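Local coordinates for protein tyrosinase (Burkholderia thailandensis, PDB 5ZRD) that catalyses the copper-dependent oxidation of monophenols, yielding catechol derivatives efficiently at acidic pH, at residues 123-128 with 218-223; 239-244 with 278-283. All coordinates share one frame; numbering follows the deposited sequence.

Contact 1: residues 123-128 with 218-223; sequences YTLKHG and AWLKGD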
loop_
_atom_site.group_PDB
_atom_site.type_symbol
_atom_site.label_atom_id
_atom_site.label_comp_id
_atom_site.label_asym_id
_atom_site.label_seq_id
_atom_site.Cartn_x
_atom_site.Cartn_y
_atom_site.Cartn_z
ATOM N N TYR A 123 24.883 16.577 46.257
ATOM C CA TYR A 123 26.034 16.015 45.561
ATOM C C TYR A 123 25.940 16.337 44.057
ATOM O O TYR A 123 26.887 16.915 43.467
ATOM C CB TYR A 123 26.218 14.511 45.803
ATOM C CG TYR A 123 27.432 13.991 45.085
ATOM C CD1 TYR A 123 28.693 14.137 45.633
ATOM C CD2 TYR A 123 27.352 13.495 43.795
ATOM C CE1 TYR A 123 29.841 13.771 44.935
ATOM C CE2 TYR A 123 28.483 13.083 43.098
ATOM C CZ TYR A 123 29.740 13.243 43.662
ATOM O OH TYR A 123 30.877 12.855 43.012
ATOM N N THR A 124 24.804 16.003 43.457
ATOM C CA THR A 124 24.696 16.133 42.023
ATOM C C THR A 124 24.832 17.615 41.664
ATOM O O THR A 124 25.517 17.966 40.698
ATOM C CB THR A 124 23.411 15.507 41.458
ATOM O OG1 THR A 124 23.258 14.130 41.803
ATOM C CG2 THR A 124 23.400 15.577 39.953
ATOM N N LEU A 125 24.226 18.494 42.449
ATOM C CA LEU A 125 24.300 19.902 42.078
ATOM C C LEU A 125 25.753 20.392 42.075
ATOM O O LEU A 125 26.074 21.322 41.304
ATOM C CB LEU A 125 23.491 20.746 43.054
ATOM C CG LEU A 125 21.989 20.527 43.035
ATOM C CD1 LEU A 125 21.347 21.139 44.281
ATOM C CD2 LEU A 125 21.385 21.085 41.760
ATOM N N LYS A 126 26.584 19.855 42.976
ATOM C CA LYS A 126 27.940 20.393 43.172
ATOM C C LYS A 126 28.981 19.545 42.434
ATOM O O LYS A 126 30.047 20.035 42.231
ATOM C CB LYS A 126 28.309 20.439 44.659
ATOM C CG LYS A 126 27.487 21.401 45.512
ATOM C CD LYS A 126 27.643 21.169 47.010
ATOM C CE LYS A 126 28.567 22.152 47.709
ATOM N NZ LYS A 126 29.970 22.072 47.223
ATOM N N HIS A 127 28.680 18.301 42.063
ATOM C CA HIS A 127 29.689 17.413 41.463
ATOM C C HIS A 127 29.190 16.592 40.255
ATOM O O HIS A 127 29.981 15.869 39.658
ATOM C CB HIS A 127 30.201 16.481 42.556
ATOM C CG HIS A 127 30.895 17.260 43.607
ATOM N ND1 HIS A 127 30.464 17.283 44.917
ATOM C CD2 HIS A 127 31.918 18.131 43.509
ATOM C CE1 HIS A 127 31.228 18.095 45.607
ATOM N NE2 HIS A 127 32.127 18.634 44.760
ATOM N N GLY A 128 27.910 16.640 39.902
ATOM C CA GLY A 128 27.429 15.879 38.754
ATOM C C GLY A 128 27.149 14.425 39.100
ATOM O O GLY A 128 26.668 14.120 40.177
ATOM N N ALA A 218 25.394 22.343 35.030
ATOM C CA ALA A 218 24.928 23.561 34.359
ATOM C C ALA A 218 23.440 23.433 34.041
ATOM O O ALA A 218 22.698 24.354 34.218
ATOM C CB ALA A 218 25.713 23.808 33.087
ATOM N N TRP A 219 23.046 22.302 33.490
ATOM C CA TRP A 219 21.635 22.030 33.241
ATOM C C TRP A 219 20.830 22.150 34.539
ATOM O O TRP A 219 19.771 22.786 34.561
ATOM C CB TRP A 219 21.461 20.639 32.646
ATOM C CG TRP A 219 21.517 20.564 31.152
ATOM C CD1 TRP A 219 22.614 20.323 30.378
ATOM C CD2 TRP A 219 20.410 20.631 30.250
ATOM N NE1 TRP A 219 22.266 20.239 29.059
ATOM C CE2 TRP A 219 20.924 20.437 28.947
ATOM C CE3 TRP A 219 19.043 20.871 30.399
ATOM C CZ2 TRP A 219 20.112 20.430 27.820
ATOM C CZ3 TRP A 219 18.243 20.885 29.275
ATOM C CH2 TRP A 219 18.770 20.674 28.004
ATOM N N LEU A 220 21.332 21.550 35.616
ATOM C CA LEU A 220 20.624 21.622 36.916
ATOM C C LEU A 220 20.573 23.063 37.443
ATOM O O LEU A 220 19.534 23.531 37.921
ATOM C CB LEU A 220 21.314 20.693 37.910
ATOM C CG LEU A 220 21.042 19.211 37.670
ATOM C CD1 LEU A 220 22.051 18.378 38.420
ATOM C CD2 LEU A 220 19.635 18.846 38.103
ATOM N N LYS A 221 21.695 23.761 37.345
ATOM C CA LYS A 221 21.743 25.147 37.752
ATOM C C LYS A 221 20.820 26.016 36.895
ATOM O O LYS A 221 20.053 26.759 37.454
ATOM C CB LYS A 221 23.160 25.714 37.650
ATOM C CG LYS A 221 23.323 27.029 38.391
ATOM C CD LYS A 221 24.753 27.550 38.423
ATOM C CE LYS A 221 24.889 28.837 39.221
ATOM N NZ LYS A 221 25.909 29.751 38.641
ATOM N N GLY A 222 20.880 25.923 35.559
ATOM C CA GLY A 222 20.218 26.924 34.678
ATOM C C GLY A 222 21.167 28.057 34.275
ATOM O O GLY A 222 20.765 29.087 33.713
ATOM N N ASP A 223 22.456 27.856 34.543
ATOM C CA ASP A 223 23.509 28.801 34.186
ATOM C C ASP A 223 24.835 28.029 34.310
ATOM O O ASP A 223 24.774 26.861 34.730
ATOM C CB ASP A 223 23.448 30.019 35.124
ATOM C CG ASP A 223 23.795 31.297 34.423
ATOM O OD1 ASP A 223 24.661 31.229 33.508
ATOM O OD2 ASP A 223 23.187 32.337 34.795
#
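Leu220 reaches from the last full turn of helix 205-221 into the angle between Thr124 and Leu125 of helix 122-127. Its two contacts use different parts of the side chain. CD1 of Leu220 meets the methyl CG2 of Thr124 at 3.5 Å, tighter than usual for two carbons, while CB of Leu220 lies 3.9 Å from CD2 of Leu125. In both pairs the side chains cross at about a right angle. Thr124 presents its methyl because CG2 stands anti to its backbone N and OG1 is turned back beside that N (chi1 -56°), where the hydroxyl is hydrogen-bonded to Trp117 NE1 and Asp118 O. The threonine is thus split into a polar half held within its own part of the chain and an apolar half given to Leu220. Val237 and Tyr238 of helix 237-244 also pack here, against Leu220 and Leu125 respectively.

The other side is looser: His127 is exposed, and Lys221 leads away, its NZ hydrogen-bonded to Ser224 O. Leu125 O accepts a hydrogen bond from NE of Arg217, the residue just before the 218-223 segment. This is helix packing within the central tyrosinase domain, away from the copper ligands, Leu220 being about 11 Å from His277, side chain to side chain. With 132 Å² buried between the segments, the chemistry implies a small apolar junction that depends on shape, its one hydroxyl being satisfied from outside.

Contact 2: residues 239-244 with 278-283; sequences AKYVRC and NDIHLA. With CU (copper (II) ion), chain K.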
loop_
_atom_site.group_PDB
_atom_site.type_symbol
_atom_site.label_atom_id
_atom_site.label_comp_id
_atom_site.label_asym_id
_atom_site.label_seq_id
_atom_site.Cartn_x
_atom_site.Cartn_y
_atom_site.Cartn_z
ATOM N N ALA A 239 14.924 23.634 39.360
ATOM C CA ALA A 239 13.663 24.386 39.399
ATOM C C ALA A 239 12.543 23.629 38.673
ATOM O O ALA A 239 11.406 23.687 39.114
ATOM C CB ALA A 239 13.840 25.743 38.764
ATOM N N LYS A 240 12.838 23.036 37.513
ATOM C CA LYS A 240 11.777 22.402 36.744
ATOM C C LYS A 240 11.219 21.180 37.505
ATOM O O LYS A 240 10.027 20.939 37.498
ATOM C CB LYS A 240 12.308 22.022 35.361
ATOM C CG LYS A 240 12.311 23.130 34.315
ATOM C CD LYS A 240 12.110 22.557 32.917
ATOM C CE LYS A 240 12.108 23.589 31.803
ATOM N NZ LYS A 240 10.754 24.156 31.587
ATOM N N TYR A 241 12.074 20.424 38.206
ATOM C CA TYR A 241 11.627 19.276 39.019
ATOM C C TYR A 241 10.787 19.752 40.213
ATOM O O TYR A 241 9.749 19.165 40.508
ATOM C CB TYR A 241 12.825 18.468 39.481
ATOM C CG TYR A 241 13.223 17.275 38.650
ATOM C CD1 TYR A 241 12.282 16.354 38.204
ATOM C CD2 TYR A 241 14.561 16.989 38.415
ATOM C CE1 TYR A 241 12.652 15.238 37.464
ATOM C CE2 TYR A 241 14.942 15.866 37.700
ATOM C CZ TYR A 241 13.988 14.983 37.225
ATOM O OH TYR A 241 14.341 13.848 36.546
ATOM N N VAL A 242 11.197 20.847 40.855
ATOM C CA VAL A 242 10.405 21.458 41.940
ATOM C C VAL A 242 9.038 21.864 41.396
ATOM O O VAL A 242 8.013 21.474 41.958
ATOM C CB VAL A 242 11.098 22.656 42.622
ATOM C CG1 VAL A 242 10.168 23.330 43.617
ATOM C CG2 VAL A 242 12.412 22.278 43.303
ATOM N N ARG A 243 9.002 22.550 40.262
ATOM C CA ARG A 243 7.706 22.944 39.634
ATOM C C ARG A 243 6.785 21.732 39.417
ATOM O O ARG A 243 5.555 21.839 39.619
ATOM C CB ARG A 243 7.900 23.583 38.253
ATOM C CG ARG A 243 8.013 25.096 38.246
ATOM C CD ARG A 243 7.189 25.761 37.156
ATOM N NE ARG A 243 7.501 27.184 37.170
ATOM C CZ ARG A 243 6.900 28.093 37.942
ATOM N NH1 ARG A 243 5.757 27.803 38.544
ATOM N NH2 ARG A 243 7.449 29.290 38.100
ATOM N N CYS A 244 7.334 20.609 38.920
ATOM C CA CYS A 244 6.452 19.521 38.510
ATOM C C CYS A 244 5.693 18.981 39.725
ATOM O O CYS A 244 4.560 18.530 39.559
ATOM C CB CYS A 244 7.189 18.430 37.745
ATOM S SG CYS A 244 8.112 17.232 38.742
ATOM N N ASN A 278 13.032 14.882 30.291
ATOM C CA ASN A 278 13.564 15.200 28.976
ATOM C C ASN A 278 14.931 15.890 29.106
ATOM O O ASN A 278 15.891 15.490 28.409
ATOM C CB ASN A 278 12.578 16.035 28.166
ATOM C CG ASN A 278 11.401 15.236 27.663
ATOM O OD1 ASN A 278 11.282 14.044 27.948
ATOM N ND2 ASN A 278 10.524 15.885 26.918
ATOM N N ASP A 279 15.049 16.866 30.004
ATOM C CA ASP A 279 16.322 17.606 30.162
ATOM C C ASP A 279 17.496 16.687 30.464
ATOM O O ASP A 279 18.581 16.856 29.898
ATOM C CB ASP A 279 16.221 18.665 31.270
ATOM C CG ASP A 279 15.170 19.754 30.979
ATOM O OD1 ASP A 279 14.781 19.978 29.796
ATOM O OD2 ASP A 279 14.728 20.393 31.956
ATOM N N ILE A 280 17.280 15.701 31.339
ATOM C CA ILE A 280 18.354 14.887 31.849
ATOM C C ILE A 280 18.809 13.989 30.698
ATOM O O ILE A 280 19.975 13.774 30.518
ATOM C CB ILE A 280 17.940 14.102 33.123
ATOM C CG1 ILE A 280 17.771 14.990 34.363
ATOM C CG2 ILE A 280 18.900 12.974 33.429
ATOM C CD1 ILE A 280 19.002 15.813 34.758
ATOM N N HIS A 281 17.877 13.438 29.951
ATOM C CA HIS A 281 18.209 12.720 28.763
ATOM C C HIS A 281 19.080 13.581 27.834
ATOM O O HIS A 281 20.011 13.084 27.278
ATOM C CB HIS A 281 16.928 12.332 28.022
ATOM C CG HIS A 281 16.313 11.052 28.474
ATOM N ND1 HIS A 281 16.520 9.865 27.800
ATOM C CD2 HIS A 281 15.442 10.787 29.474
ATOM C CE1 HIS A 281 15.788 8.924 28.363
ATOM N NE2 HIS A 281 15.154 9.448 29.434
ATOM N N LEU A 282 18.729 14.840 27.583
ATOM C CA LEU A 282 19.488 15.587 26.612
ATOM C C LEU A 282 20.877 15.936 27.173
ATOM O O LEU A 282 21.850 15.946 26.448
ATOM C CB LEU A 282 18.729 16.848 26.194
ATOM C CG LEU A 282 17.385 16.644 25.505
ATOM C CD1 LEU A 282 17.028 17.843 24.641
ATOM C CD2 LEU A 282 17.332 15.375 24.670
ATOM N N ALA A 283 20.975 16.264 28.445
ATOM C CA ALA A 283 22.262 16.616 29.041
ATOM C C ALA A 283 23.218 15.416 28.984
ATOM O O ALA A 283 24.345 15.488 28.460
ATOM C CB ALA A 283 22.053 17.074 30.457
HETATM CU CU CU K . 13.442 8.626 30.055
#
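The ring of Tyr241 meets Ile280 obliquely, with CE2 of the tyrosine 4.5 Å from CG1 of the isoleucine and the phenol OH 4.2 Å from that same carbon. Helix 315-334 supplies more of the ring's surroundings through His319, Val323 and Met326, and Pro276 touches it too. At the far end the hydroxyl is hydrogen-bonded to Glu119 OE2, which gives this buried oxygen a polar partner and fixes the direction of the phenol.

The imidazole of His281 is the other flat group. It belongs to the same helix as Ile280 but is turned to the copper, which its NE2 binds at 2.0 Å. Its ring meets those of His277 and His319, with planes at about 60° and 85°. ND1, the other ring nitrogen, is hydrogen-bonded to Met304 O, a second-shell carbonyl that helps to set the rotation of the ring.

Helix 274-285 brings His277 and His281 to one copper, and His320 from helix 315-334 completes the three histidines: this is half of the type 3 dicopper centre of tyrosinases, set among helices of the central domain. Helix 237-244 packs against the copper-binding helix from outside this ligand set.

Lys240 meets Asp279 with its aliphatic chain, the two side chains crossing at about a right angle. The bend at chi2 helps put the lysine's CD 3.5 Å from OD2 of Asp279; the one at chi4 (-87°) directs NZ, which stays 5.5 Å from that oxygen, so they form no salt bridge. Instead the buried carboxylate is held by Ser465 OG at OD1 and by His463 NE2 at OD2.

Contact 1 closes before contact 2 opens along the chain, and their centres lie 11 Å apart within the central tyrosinase domain. Trp219 bridges them: its CZ3 lies 3.6 Å from CB of Asp279, and its indole also touches Ala283, so helix 205-221 packs directly against helix 274-285. Helix 237-244, next in the chain after helix 205-221, borders contact 1 and supplies one half of contact 2. Contact 1 lies about 16 Å from the centre of the chain and contact 2 about 8 Å, centre to centre, so the packing runs inward from helix 122-127 to the helix that carries the copper ligands His277 and His281.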